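Local structure of integron cassette protein Vpc_cass2 (Vibrio paracholerae, 3JRT) at residues 51-56 against 69-74; 83-88 against 105-110; 124-129 against 136-141; 149-152 against 158-161. The protein is of unknown function but is encoded by a mobile integron gene cassette and folds into an all-helical chain that pairs with a second copy of itself. One frame throughout, in Å; residues are numbered along the deposited sequence. Where two conformers were deposited one is given.

Overall arrangement
The four contacts follow one another along an all-helical chain, each closing before the next opens. Interactions 1 and 2 share helix 64-91, near its two ends, with centres 26 Å apart on opposite sides of the chain's centre. Interaction 3 joins helix 118-128 to the loop leading into helix 140-151, whose far end takes part in interaction 4. Trp71 of interaction 1 packs on Phe151 of interaction 4, the two centres being 15 Å apart. Arg83 and Glu87 of interaction 2 meet Arg124 of interaction 3, the Glu87 pairing being long and weak. Interactions 1, 2 and 3 reach the second subunit, whereas interaction 4 lies within one chain.

Interaction 1. Residues 51-56 against 69-74; sequences DYEGKA and CIWRLC
Tyr52 and Ile70 meet, beside the pair Glu53 and Trp71, where helix 27-53 ends and helix 64-91 comes back antiparallel to it, making a helical hairpin. The side chains of Tyr52 and Ile70 cross at about a right angle. The CD1 methyl of Ile70 approaches the Tyr52 ring obliquely, 3.6 Å from Tyr52 CD2, while Ile70 CG2 lies 3.9 Å from Tyr52 CB; the two branches of the isoleucine thus take the base and one flank of the aromatic side chain. The far end of that ring serves the dimer, for Tyr52 OH bonds to Asp51 of the second subunit.

Glu53 and Trp71 also cross nearly perpendicularly. Glu53 has CG anti to its carbonyl carbon (chi1 -79°) and a further bend at chi2, which folds the chain until the carboxylate lies at the edge of the indole, its CD 3.6 Å from Trp71 CZ2. The plane of the carboxylate stands 72° from that of the indole. Its two oxygens have further partners, Arg59 on OE1 and Arg67 on OE2, so the acid ties the indole to two arginines and is probably held as the anion. Trp71 NE1 donates to Glu53 OE2 over 2.7 Å, the oxygen lying almost in the indole plane but being met from above the carboxylate plane.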
loop_
_atom_site.group_PDB
_atom_site.type_symbol
_atom_site.label_atom_id
_atom_site.label_comp_id
_atom_site.label_asym_id
_atom_site.label_seq_id
_atom_site.Cartn_x
_atom_site.Cartn_y
_atom_site.Cartn_z
ATOM N N ASP A 51 -10.251 -8.188 9.999
ATOM C CA ASP A 51 -11.125 -7.335 10.803
ATOM C C ASP A 51 -12.343 -6.897 9.991
ATOM O O ASP A 51 -13.480 -7.056 10.432
ATOM C CB ASP A 51 -10.379 -6.109 11.335
ATOM C CG ASP A 51 -9.461 -6.444 12.491
ATOM O OD1 ASP A 51 -9.514 -7.601 12.962
ATOM O OD2 ASP A 51 -8.683 -5.558 12.927
ATOM N N TYR A 52 -12.104 -6.362 8.797
ATOM C CA TYR A 52 -13.201 -5.865 7.967
ATOM C C TYR A 52 -14.092 -6.977 7.420
ATOM O O TYR A 52 -15.305 -6.813 7.329
ATOM C CB TYR A 52 -12.702 -4.910 6.863
ATOM C CG TYR A 52 -12.405 -3.546 7.429
ATOM C CD1 TYR A 52 -11.141 -3.227 7.906
ATOM C CD2 TYR A 52 -13.406 -2.588 7.535
ATOM C CE1 TYR A 52 -10.883 -1.986 8.456
ATOM C CE2 TYR A 52 -13.155 -1.335 8.079
ATOM C CZ TYR A 52 -11.889 -1.043 8.540
ATOM O OH TYR A 52 -11.633 0.191 9.091
ATOM N N GLU A 53 -13.500 -8.117 7.094
ATOM C CA GLU A 53 -14.284 -9.266 6.665
ATOM C C GLU A 53 -15.191 -9.756 7.787
ATOM O O GLU A 53 -16.168 -10.444 7.543
ATOM C CB GLU A 53 -13.382 -10.385 6.156
ATOM C CG GLU A 53 -12.886 -10.147 4.734
ATOM C CD GLU A 53 -14.037 -9.994 3.740
ATOM O OE1 GLU A 53 -14.836 -10.945 3.594
ATOM O OE2 GLU A 53 -14.143 -8.923 3.104
ATOM N N GLY A 54 -14.871 -9.388 9.020
ATOM C CA GLY A 54 -15.697 -9.768 10.150
ATOM C C GLY A 54 -16.926 -8.881 10.273
ATOM O O GLY A 54 -17.743 -9.051 11.173
ATOM N N LYS A 55 -17.055 -7.911 9.378
ATOM C CA LYS A 55 -18.232 -7.040 9.384
ATOM C C LYS A 55 -19.161 -7.427 8.240
ATOM O O LYS A 55 -19.058 -6.896 7.133
ATOM C CB LYS A 55 -17.820 -5.567 9.309
ATOM C CG LYS A 55 -16.959 -5.151 10.486
ATOM C CD LYS A 55 -16.319 -3.783 10.330
ATOM C CE LYS A 55 -15.428 -3.490 11.543
ATOM N NZ LYS A 55 -14.683 -2.215 11.426
ATOM N N ALA A 56 -20.055 -8.370 8.532
ATOM C CA ALA A 56 -20.950 -8.978 7.544
ATOM C C ALA A 56 -21.645 -7.992 6.606
ATOM O O ALA A 56 -21.782 -8.268 5.411
ATOM C CB ALA A 56 -21.989 -9.885 8.233
ATOM N N CYS A 69 -12.251 -1.721 -2.048
ATOM C CA CYS A 69 -11.178 -0.785 -1.739
ATOM C C CYS A 69 -10.344 -1.288 -0.571
ATOM O O CYS A 69 -9.119 -1.133 -0.560
ATOM C CB CYS A 69 -11.748 0.615 -1.461
ATOM S SG CYS A 69 -12.318 1.452 -2.942
ATOM N N ILE A 70 -11.014 -1.902 0.400
ATOM C CA ILE A 70 -10.333 -2.519 1.532
ATOM C C ILE A 70 -9.435 -3.664 1.075
ATOM O O ILE A 70 -8.288 -3.783 1.510
ATOM C CB ILE A 70 -11.339 -3.028 2.593
ATOM C CG1 ILE A 70 -12.073 -1.850 3.216
ATOM C CG2 ILE A 70 -10.625 -3.798 3.694
ATOM C CD1 ILE A 70 -13.341 -2.245 3.984
ATOM N N TRP A 71 -9.975 -4.520 0.210
ATOM C CA TRP A 71 -9.203 -5.618 -0.351
ATOM C C TRP A 71 -7.988 -5.117 -1.119
ATOM O O TRP A 71 -6.898 -5.674 -0.986
ATOM C CB TRP A 71 -10.081 -6.561 -1.220
ATOM C CG TRP A 71 -10.876 -7.488 -0.359
ATOM C CD1 TRP A 71 -11.959 -7.176 0.406
ATOM C CD2 TRP A 71 -10.603 -8.870 -0.120
ATOM N NE1 TRP A 71 -12.391 -8.285 1.095
ATOM C CE2 TRP A 71 -11.578 -9.340 0.785
ATOM C CE3 TRP A 71 -9.627 -9.757 -0.583
ATOM C CZ2 TRP A 71 -11.619 -10.666 1.221
ATOM C CZ3 TRP A 71 -9.650 -11.063 -0.128
ATOM C CH2 TRP A 71 -10.651 -11.509 0.753
ATOM N N ARG A 72 -8.152 -4.087 -1.939
ATOM C CA ARG A 72 -6.967 -3.575 -2.642
ATOM C C ARG A 72 -5.948 -3.016 -1.643
ATOM O O ARG A 72 -4.754 -3.309 -1.745
ATOM C CB ARG A 72 -7.318 -2.538 -3.711
ATOM C CG ARG A 72 -8.193 -3.075 -4.850
ATOM C CD ARG A 72 -8.169 -2.123 -6.037
ATOM N NE ARG A 72 -8.638 -0.779 -5.699
ATOM C CZ ARG A 72 -9.916 -0.406 -5.748
ATOM N NH1 ARG A 72 -10.859 -1.271 -6.110
ATOM N NH2 ARG A 72 -10.258 0.834 -5.435
ATOM N N LEU A 73 -6.420 -2.228 -0.676
ATOM C CA LEU A 73 -5.512 -1.678 0.329
ATOM C C LEU A 73 -4.633 -2.775 0.902
ATOM O O LEU A 73 -3.418 -2.635 0.946
ATOM C CB LEU A 73 -6.273 -0.971 1.467
ATOM C CG LEU A 73 -5.410 -0.491 2.649
ATOM C CD1 LEU A 73 -4.431 0.580 2.176
ATOM C CD2 LEU A 73 -6.257 0.075 3.780
ATOM N N CYS A 74 -5.250 -3.866 1.354
ATOM C CA CYS A 74 -4.499 -4.906 2.056
ATOM C C CYS A 74 -3.717 -5.807 1.105
ATOM O O CYS A 74 -2.545 -6.145 1.333
ATOM C CB CYS A 74 -5.422 -5.724 2.960
ATOM S SG CYS A 74 -6.217 -4.708 4.246
#

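Interaction 2. Residues 83-88 against 105-110; sequences RKYVEL and HIRGVY
Tyr85 on helix 64-91 faces Arg107 and Tyr110 on helix 104-116, and the two helical segments run roughly antiparallel. They are well separated here: Tyr85 CA and Tyr110 CA are 9.1 Å apart, a gap that a long side chain has to span. Tyr85 does so. With CG anti to the backbone nitrogen (chi1 167°), its ring projects straight at the other helix and delivers the phenol to the backbone there.

Tyr85 OH donates to the carbonyl oxygen of Arg107 over 2.9 Å. The C=O...O angle is 112°, and the donor is tilted a little from the carbonyl plane, so the hydroxyl comes in from the flank of the carbonyl and not head-on. The oxygen lies at the edge of the tyrosine ring, close to its plane. The aliphatic start of Arg107 leans on the same hydroxyl, with Arg107 CG 3.3 Å from Tyr85 OH. Farther out, a bend at chi3 turns the arginine chain, and its NH1 bonds to Asn89. Tyr110 contributes the base of its side chain and its carbonyl carbon: its CB is 4.0 Å from Tyr85 OH, and its ring then leads away to lie nearly parallel to that of Trp162, with its own hydroxyl bonded to Ser174 O.

The contact is buried among helices. Ile181, Val180 and Leu184 of helix 177-188 pack on Tyr85, Tyr110 and Arg107 respectively, Ile114 of helix 104-116 adds to the surroundings of Tyr85, and helix 27-53 touches Lys84 and Leu88 of the 83-88 segment.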
loop_
_atom_site.group_PDB
_atom_site.type_symbol
_atom_site.label_atom_id
_atom_site.label_comp_id
_atom_site.label_asym_id
_atom_site.label_seq_id
_atom_site.Cartn_x
_atom_site.Cartn_y
_atom_site.Cartn_z
ATOM N N ARG A 83 6.960 -9.551 -2.601
ATOM C CA ARG A 83 8.026 -9.327 -3.570
ATOM C C ARG A 83 9.308 -8.844 -2.861
ATOM O O ARG A 83 10.407 -9.293 -3.173
ATOM C CB ARG A 83 7.591 -8.364 -4.680
ATOM C CG ARG A 83 6.485 -8.888 -5.577
ATOM C CD ARG A 83 6.768 -10.322 -6.122
ATOM N NE ARG A 83 8.096 -10.407 -6.719
ATOM C CZ ARG A 83 8.622 -11.493 -7.280
ATOM N NH1 ARG A 83 7.936 -12.628 -7.359
ATOM N NH2 ARG A 83 9.847 -11.434 -7.773
ATOM N N LYS A 84 9.164 -7.959 -1.886
ATOM C CA LYS A 84 10.323 -7.501 -1.131
ATOM C C LYS A 84 11.057 -8.660 -0.491
ATOM O O LYS A 84 12.280 -8.646 -0.405
ATOM C CB LYS A 84 9.939 -6.464 -0.071
ATOM C CG LYS A 84 9.750 -5.073 -0.650
ATOM C CD LYS A 84 9.673 -3.974 0.432
ATOM C CE LYS A 84 9.532 -2.599 -0.223
ATOM N NZ LYS A 84 8.835 -1.617 0.666
ATOM N N TYR A 85 10.316 -9.670 -0.046
ATOM C CA TYR A 85 10.937 -10.817 0.600
ATOM C C TYR A 85 11.798 -11.552 -0.409
ATOM O O TYR A 85 12.937 -11.934 -0.117
ATOM C CB TYR A 85 9.898 -11.763 1.193
ATOM C CG TYR A 85 10.474 -13.114 1.598
ATOM C CD1 TYR A 85 11.000 -13.325 2.874
ATOM C CD2 TYR A 85 10.498 -14.161 0.709
ATOM C CE1 TYR A 85 11.531 -14.557 3.242
ATOM C CE2 TYR A 85 11.029 -15.404 1.063
ATOM C CZ TYR A 85 11.539 -15.596 2.326
ATOM O OH TYR A 85 12.051 -16.830 2.664
ATOM N N VAL A 86 11.259 -11.733 -1.607
ATOM C CA VAL A 86 12.030 -12.353 -2.671
ATOM C C VAL A 86 13.254 -11.497 -3.007
ATOM O O VAL A 86 14.366 -12.008 -3.082
ATOM C CB VAL A 86 11.186 -12.600 -3.938
ATOM C CG1 VAL A 86 12.043 -13.244 -5.038
ATOM C CG2 VAL A 86 9.983 -13.477 -3.610
ATOM N N GLU A 87 13.052 -10.195 -3.187
ATOM C CA GLU A 87 14.146 -9.312 -3.583
ATOM C C GLU A 87 15.265 -9.308 -2.548
ATOM O O GLU A 87 16.448 -9.234 -2.885
ATOM C CB GLU A 87 13.645 -7.893 -3.799
ATOM C CG GLU A 87 12.729 -7.718 -4.979
ATOM C CD GLU A 87 12.144 -6.323 -5.006
ATOM O OE1 GLU A 87 12.439 -5.560 -4.059
ATOM O OE2 GLU A 87 11.400 -5.990 -5.952
ATOM N N LEU A 88 14.882 -9.388 -1.283
ATOM C CA LEU A 88 15.861 -9.488 -0.218
ATOM C C LEU A 88 16.654 -10.793 -0.376
ATOM O O LEU A 88 17.886 -10.801 -0.274
ATOM C CB LEU A 88 15.169 -9.425 1.144
ATOM C CG LEU A 88 16.080 -9.316 2.358
ATOM C CD1 LEU A 88 16.664 -7.922 2.432
ATOM C CD2 LEU A 88 15.329 -9.654 3.635
ATOM N N HIS A 105 16.768 -23.798 3.701
ATOM C CA HIS A 105 15.801 -24.524 2.877
ATOM C C HIS A 105 14.388 -23.972 2.964
ATOM O O HIS A 105 13.750 -23.721 1.941
ATOM C CB HIS A 105 15.787 -26.008 3.245
ATOM C CG HIS A 105 14.605 -26.751 2.708
ATOM N ND1 HIS A 105 14.638 -27.446 1.518
ATOM C CD2 HIS A 105 13.353 -26.909 3.201
ATOM C CE1 HIS A 105 13.460 -28.004 1.301
ATOM N NE2 HIS A 105 12.662 -27.692 2.307
ATOM N N ILE A 106 13.890 -23.807 4.185
ATOM C CA ILE A 106 12.546 -23.288 4.377
ATOM C C ILE A 106 12.442 -21.937 3.688
ATOM O O ILE A 106 11.396 -21.572 3.161
ATOM C CB ILE A 106 12.207 -23.130 5.871
ATOM C CG1 ILE A 106 10.723 -22.809 6.054
ATOM C CG2 ILE A 106 13.070 -22.056 6.512
ATOM C CD1 ILE A 106 9.800 -23.890 5.536
ATOM N N ARG A 107 13.550 -21.206 3.687
ATOM C CA ARG A 107 13.595 -19.883 3.089
ATOM C C ARG A 107 13.392 -19.947 1.583
ATOM O O ARG A 107 12.649 -19.157 1.015
ATOM C CB ARG A 107 14.915 -19.196 3.431
ATOM C CG ARG A 107 15.138 -17.873 2.727
ATOM C CD ARG A 107 16.383 -17.186 3.263
ATOM N NE ARG A 107 17.553 -18.054 3.200
ATOM C CZ ARG A 107 18.424 -18.055 2.201
ATOM N NH1 ARG A 107 18.259 -17.230 1.176
ATOM N NH2 ARG A 107 19.460 -18.883 2.228
ATOM N N GLY A 108 14.044 -20.900 0.940
ATOM C CA GLY A 108 13.902 -21.065 -0.494
ATOM C C GLY A 108 12.522 -21.561 -0.873
ATOM O O GLY A 108 12.029 -21.283 -1.968
ATOM N N VAL A 109 11.898 -22.302 0.037
ATOM C CA VAL A 109 10.559 -22.826 -0.199
ATOM C C VAL A 109 9.568 -21.677 -0.315
ATOM O O VAL A 109 8.813 -21.581 -1.281
ATOM C CB VAL A 109 10.110 -23.753 0.934
ATOM C CG1 VAL A 109 8.616 -24.020 0.832
ATOM C CG2 VAL A 109 10.908 -25.057 0.900
ATOM N N TYR A 110 9.586 -20.793 0.673
ATOM C CA TYR A 110 8.710 -19.636 0.648
ATOM C C TYR A 110 9.077 -18.702 -0.498
ATOM O O TYR A 110 8.209 -18.170 -1.183
ATOM C CB TYR A 110 8.693 -18.941 2.009
ATOM C CG TYR A 110 7.817 -19.695 2.975
ATOM C CD1 TYR A 110 6.544 -19.256 3.275
ATOM C CD2 TYR A 110 8.242 -20.881 3.533
ATOM C CE1 TYR A 110 5.731 -19.966 4.140
ATOM C CE2 TYR A 110 7.443 -21.596 4.396
ATOM C CZ TYR A 110 6.189 -21.138 4.697
ATOM O OH TYR A 110 5.394 -21.865 5.556
#

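Interaction 3. Residues 124-129 against 136-141; sequences RNHCVA and KYLKPA
His126 is the tightly packed part of this contact, its side chain set against the carbonyl oxygen of Lys136, the ring of Tyr137 and the backbone and side chain of Leu138. CG anti to the backbone nitrogen (chi1 159°) swings the ring out from helix 118-128 to meet the returning chain. Leu138 CB sits over one face, 4.3 Å from the ring centroid in a CH-pi contact. Tyr137 receives the edge of the imidazole on its own face, an offset edge-to-face pair with planes at 61° and His126 CE1 3.8 Å from Tyr137 CD1. His126 ND1 and the backbone N of Leu138 are 3.1 Å apart. The hydroxyl of Tyr137 goes on to Glu33 of the second subunit.

The lysine side is more open: the Lys136 chain runs out past the helix end, its CD 3.5 Å from Ala129 CB, and its amine makes a long, weak ion pair with Asp133. Asn125 adds its CB, 4.1 Å from Lys136 CB. Its amide is held from within the helix: Arg124 NE and NH2 both donate to Asn125 OD1 from the same face of the amide plane, which should fix the amide's rotation.

Overall this is a helix-loop-helix connection: the chain leaves helix 118-128 at Ala129, doubles back across its last turn, and enters helix 140-151 through Lys139 at the N-cap, whose backbone N bonds to the side chain of Glu142.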
loop_
_atom_site.group_PDB
_atom_site.type_symbol
_atom_site.label_atom_id
_atom_site.label_comp_id
_atom_site.label_asym_id
_atom_site.label_seq_id
_atom_site.Cartn_x
_atom_site.Cartn_y
_atom_site.Cartn_z
ATOM N N ARG A 124 1.574 -6.391 -7.785
ATOM C CA ARG A 124 2.587 -5.458 -7.308
ATOM C C ARG A 124 2.925 -4.435 -8.394
ATOM O O ARG A 124 2.855 -3.206 -8.185
ATOM C CB ARG A 124 3.851 -6.211 -6.879
ATOM C CG ARG A 124 4.824 -5.381 -6.003
ATOM C CD ARG A 124 5.637 -4.404 -6.835
ATOM N NE ARG A 124 6.378 -5.086 -7.895
ATOM C CZ ARG A 124 7.566 -5.665 -7.723
ATOM N NH1 ARG A 124 8.148 -5.651 -6.527
ATOM N NH2 ARG A 124 8.175 -6.265 -8.738
ATOM N N ASN A 125 3.285 -4.959 -9.558
ATOM C CA ASN A 125 3.692 -4.135 -10.689
ATOM C C ASN A 125 2.670 -3.081 -11.083
ATOM O O ASN A 125 3.022 -1.926 -11.333
ATOM C CB ASN A 125 4.042 -5.019 -11.879
ATOM C CG ASN A 125 5.368 -5.715 -11.694
ATOM O OD1 ASN A 125 6.166 -5.313 -10.845
ATOM N ND2 ASN A 125 5.621 -6.762 -12.488
ATOM N N HIS A 126 1.405 -3.477 -11.128
ATOM C CA HIS A 126 0.349 -2.547 -11.481
ATOM C C HIS A 126 0.235 -1.458 -10.439
ATOM O O HIS A 126 0.199 -0.269 -10.758
ATOM C CB HIS A 126 -0.978 -3.278 -11.584
ATOM C CG HIS A 126 -2.172 -2.388 -11.442
ATOM N ND1 HIS A 126 -2.595 -1.545 -12.446
ATOM C CD2 HIS A 126 -3.043 -2.224 -10.417
ATOM C CE1 HIS A 126 -3.674 -0.894 -12.045
ATOM N NE2 HIS A 126 -3.973 -1.297 -10.823
ATOM N N CYS A 127 0.185 -1.887 -9.184
ATOM C CA CYS A 127 -0.056 -1.005 -8.049
ATOM C C CYS A 127 1.033 0.043 -7.911
ATOM O O CYS A 127 0.795 1.148 -7.470
ATOM C CB CYS A 127 -0.089 -1.818 -6.753
ATOM S SG CYS A 127 0.138 -0.783 -5.311
ATOM N N VAL A 128 2.239 -0.335 -8.286
ATOM C CA VAL A 128 3.411 0.480 -8.068
ATOM C C VAL A 128 3.811 1.286 -9.316
ATOM O O VAL A 128 4.497 2.288 -9.216
ATOM C CB VAL A 128 4.557 -0.448 -7.648
ATOM C CG1 VAL A 128 5.865 -0.031 -8.267
ATOM C CG2 VAL A 128 4.623 -0.545 -6.139
ATOM N N ALA A 129 3.372 0.852 -10.493
ATOM C CA ALA A 129 3.799 1.490 -11.738
ATOM C C ALA A 129 3.440 2.972 -11.817
ATOM O O ALA A 129 2.513 3.446 -11.166
ATOM C CB ALA A 129 3.241 0.747 -12.948
ATOM N N LYS A 136 2.420 -2.389 -17.505
ATOM C CA LYS A 136 2.117 -3.168 -16.304
ATOM C C LYS A 136 0.671 -2.986 -15.845
ATOM O O LYS A 136 0.246 -3.578 -14.858
ATOM C CB LYS A 136 3.018 -2.720 -15.156
ATOM C CG LYS A 136 4.471 -2.496 -15.511
ATOM C CD LYS A 136 5.187 -1.852 -14.336
ATOM C CE LYS A 136 6.698 -1.879 -14.494
ATOM N NZ LYS A 136 7.367 -1.463 -13.224
ATOM N N TYR A 137 -0.076 -2.152 -16.554
ATOM C CA TYR A 137 -1.393 -1.733 -16.102
ATOM C C TYR A 137 -2.436 -2.848 -16.156
ATOM O O TYR A 137 -2.607 -3.504 -17.182
ATOM C CB TYR A 137 -1.854 -0.547 -16.946
ATOM C CG TYR A 137 -3.171 0.062 -16.531
ATOM C CD1 TYR A 137 -3.254 0.878 -15.409
ATOM C CD2 TYR A 137 -4.330 -0.159 -17.274
ATOM C CE1 TYR A 137 -4.454 1.453 -15.027
ATOM C CE2 TYR A 137 -5.534 0.414 -16.904
ATOM C CZ TYR A 137 -5.590 1.219 -15.775
ATOM O OH TYR A 137 -6.781 1.794 -15.386
ATOM N N LEU A 138 -3.139 -3.058 -15.051
ATOM C CA LEU A 138 -4.294 -3.954 -15.061
ATOM C C LEU A 138 -5.589 -3.154 -14.955
ATOM O O LEU A 138 -5.750 -2.349 -14.048
ATOM C CB LEU A 138 -4.231 -4.956 -13.902
ATOM C CG LEU A 138 -3.007 -5.867 -13.814
ATOM C CD1 LEU A 138 -2.957 -6.531 -12.449
ATOM C CD2 LEU A 138 -3.026 -6.903 -14.926
ATOM N N LYS A 139 -6.519 -3.385 -15.868
ATOM C CA LYS A 139 -7.844 -2.802 -15.715
ATOM C C LYS A 139 -8.474 -3.325 -14.436
ATOM O O LYS A 139 -8.057 -4.358 -13.917
ATOM C CB LYS A 139 -8.727 -3.141 -16.910
ATOM C CG LYS A 139 -8.257 -2.534 -18.225
ATOM C CD LYS A 139 -9.213 -2.881 -19.371
ATOM C CE LYS A 139 -8.794 -2.187 -20.665
ATOM N NZ LYS A 139 -9.629 -2.576 -21.847
ATOM N N PRO A 140 -9.480 -2.612 -13.920
ATOM C CA PRO A 140 -10.180 -3.007 -12.693
ATOM C C PRO A 140 -10.679 -4.455 -12.688
ATOM O O PRO A 140 -10.470 -5.131 -11.680
ATOM C CB PRO A 140 -11.349 -2.024 -12.638
ATOM C CG PRO A 140 -10.795 -0.794 -13.272
ATOM C CD PRO A 140 -9.929 -1.294 -14.399
ATOM N N ALA A 141 -11.309 -4.920 -13.770
ATOM C CA ALA A 141 -11.795 -6.295 -13.829
ATOM C C ALA A 141 -10.617 -7.261 -13.803
ATOM O O ALA A 141 -10.684 -8.323 -13.188
ATOM C CB ALA A 141 -12.674 -6.526 -15.080
#

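Interaction 4. Residues 149-152 against 158-161; sequences KMFD and EFLD
Phe159 threads between Phe151 and selenomethionine Met150, and most of its atoms meet one or the other. Its CB rests 3.6 Å from Phe151 CD1. Along the ring, CG remains near that same atom, while Phe159 CD2 lies 3.8 Å from Phe151 CE1; the ring presents its edge to the face of Phe151 in an offset edge-to-face pair, planes at 81°. On the other flank, Phe159 CD1 is 4.0 Å from the carbonyl oxygen of Met150. At the tip, Phe159 CE2 and CZ are each 3.3 Å from the terminal methyl CE of Met150, a tight fit. The extended Met150 chain carries its selenium obliquely beside the ring in a Met-aromatic contact. Leu160 completes the packing, its CD2 4.0 Å from Phe151 CE1, at that ring's edge. Also at the edge of the Phe151 ring, in its plane, one water accepts from Phe159 N and donates to Phe151 O, linking the two backbones just before Asp152 closes helix 140-151 with a Schellman motif.

Around this buried turn, Ile120 of helix 118-128 touches both Met150 and Phe159, Val75 of helix 64-91 packs on Phe151, and Val46 of helix 27-53 on Leu160.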
loop_
_atom_site.group_PDB
_atom_site.type_symbol
_atom_site.label_atom_id
_atom_site.label_comp_id
_atom_site.label_asym_id
_atom_site.label_seq_id
_atom_site.Cartn_x
_atom_site.Cartn_y
_atom_site.Cartn_z
ATOM N N LYS A 149 -6.924 -15.352 -8.633
ATOM C CA LYS A 149 -5.799 -16.233 -8.925
ATOM C C LYS A 149 -4.827 -16.318 -7.745
ATOM O O LYS A 149 -4.292 -17.371 -7.427
ATOM C CB LYS A 149 -5.051 -15.761 -10.179
ATOM C CG LYS A 149 -5.836 -16.010 -11.493
ATOM C CD LYS A 149 -5.079 -15.456 -12.689
ATOM C CE LYS A 149 -5.923 -15.470 -13.929
ATOM N NZ LYS A 149 -5.157 -14.911 -15.069
HETATM N N MSE A 150 -4.597 -15.198 -7.094
HETATM C CA MSE A 150 -3.613 -15.172 -6.033
HETATM C C MSE A 150 -4.080 -16.081 -4.898
HETATM O O MSE A 150 -3.304 -16.861 -4.342
HETATM C CB MSE A 150 -3.426 -13.741 -5.546
HETATM C CG MSE A 150 -2.226 -13.545 -4.642
HETATM SE SE MSE A 150 -2.221 -11.785 -3.785
HETATM C CE MSE A 150 -0.665 -12.023 -2.634
ATOM N N PHE A 151 -5.366 -15.988 -4.581
ATOM C CA PHE A 151 -5.939 -16.743 -3.478
ATOM C C PHE A 151 -6.304 -18.147 -3.885
ATOM O O PHE A 151 -6.771 -18.937 -3.062
ATOM C CB PHE A 151 -7.173 -16.034 -2.938
ATOM C CG PHE A 151 -6.850 -14.853 -2.077
ATOM C CD1 PHE A 151 -6.405 -15.033 -0.782
ATOM C CD2 PHE A 151 -6.981 -13.575 -2.565
ATOM C CE1 PHE A 151 -6.110 -13.952 0.020
ATOM C CE2 PHE A 151 -6.690 -12.490 -1.776
ATOM C CZ PHE A 151 -6.248 -12.676 -0.477
ATOM N N ASP A 152 -6.088 -18.444 -5.164
ATOM C CA ASP A 152 -6.436 -19.731 -5.746
ATOM C C ASP A 152 -7.903 -20.115 -5.597
ATOM O O ASP A 152 -8.234 -21.290 -5.482
ATOM C CB ASP A 152 -5.557 -20.848 -5.196
ATOM C CG ASP A 152 -5.459 -22.020 -6.155
ATOM O OD1 ASP A 152 -4.851 -21.836 -7.235
ATOM O OD2 ASP A 152 -6.000 -23.107 -5.845
ATOM N N GLU A 158 -6.886 -19.841 3.243
ATOM C CA GLU A 158 -5.666 -20.613 3.054
ATOM C C GLU A 158 -4.478 -19.674 2.891
ATOM O O GLU A 158 -3.519 -19.731 3.659
ATOM C CB GLU A 158 -5.796 -21.523 1.836
ATOM C CG GLU A 158 -4.704 -22.574 1.693
ATOM C CD GLU A 158 -5.060 -23.670 0.668
ATOM O OE1 GLU A 158 -6.259 -23.821 0.329
ATOM O OE2 GLU A 158 -4.135 -24.379 0.206
ATOM N N PHE A 159 -4.554 -18.803 1.894
ATOM C CA PHE A 159 -3.470 -17.883 1.624
ATOM C C PHE A 159 -3.201 -16.952 2.807
ATOM O O PHE A 159 -2.054 -16.752 3.200
ATOM C CB PHE A 159 -3.735 -17.080 0.367
ATOM C CG PHE A 159 -2.553 -16.293 -0.092
ATOM C CD1 PHE A 159 -1.508 -16.917 -0.747
ATOM C CD2 PHE A 159 -2.475 -14.944 0.142
ATOM C CE1 PHE A 159 -0.419 -16.203 -1.166
ATOM C CE2 PHE A 159 -1.394 -14.224 -0.280
ATOM C CZ PHE A 159 -0.368 -14.846 -0.941
ATOM N N LEU A 160 -4.254 -16.400 3.392
ATOM C CA LEU A 160 -4.056 -15.522 4.548
ATOM C C LEU A 160 -3.337 -16.269 5.679
ATOM O O LEU A 160 -2.414 -15.738 6.294
ATOM C CB LEU A 160 -5.390 -14.961 5.045
ATOM C CG LEU A 160 -6.090 -13.937 4.145
ATOM C CD1 LEU A 160 -7.342 -13.367 4.813
ATOM C CD2 LEU A 160 -5.146 -12.797 3.735
ATOM N N ASP A 161 -3.768 -17.499 5.955
ATOM C CA ASP A 161 -3.157 -18.291 7.025
ATOM C C ASP A 161 -1.716 -18.623 6.692
ATOM O O ASP A 161 -0.873 -18.754 7.576
ATOM C CB ASP A 161 -3.944 -19.580 7.274
ATOM C CG ASP A 161 -5.069 -19.386 8.260
ATOM O OD1 ASP A 161 -5.230 -18.255 8.763
ATOM O OD2 ASP A 161 -5.797 -20.359 8.527
HETATM O O HOH W 1 -6.718 -18.675 0.086
#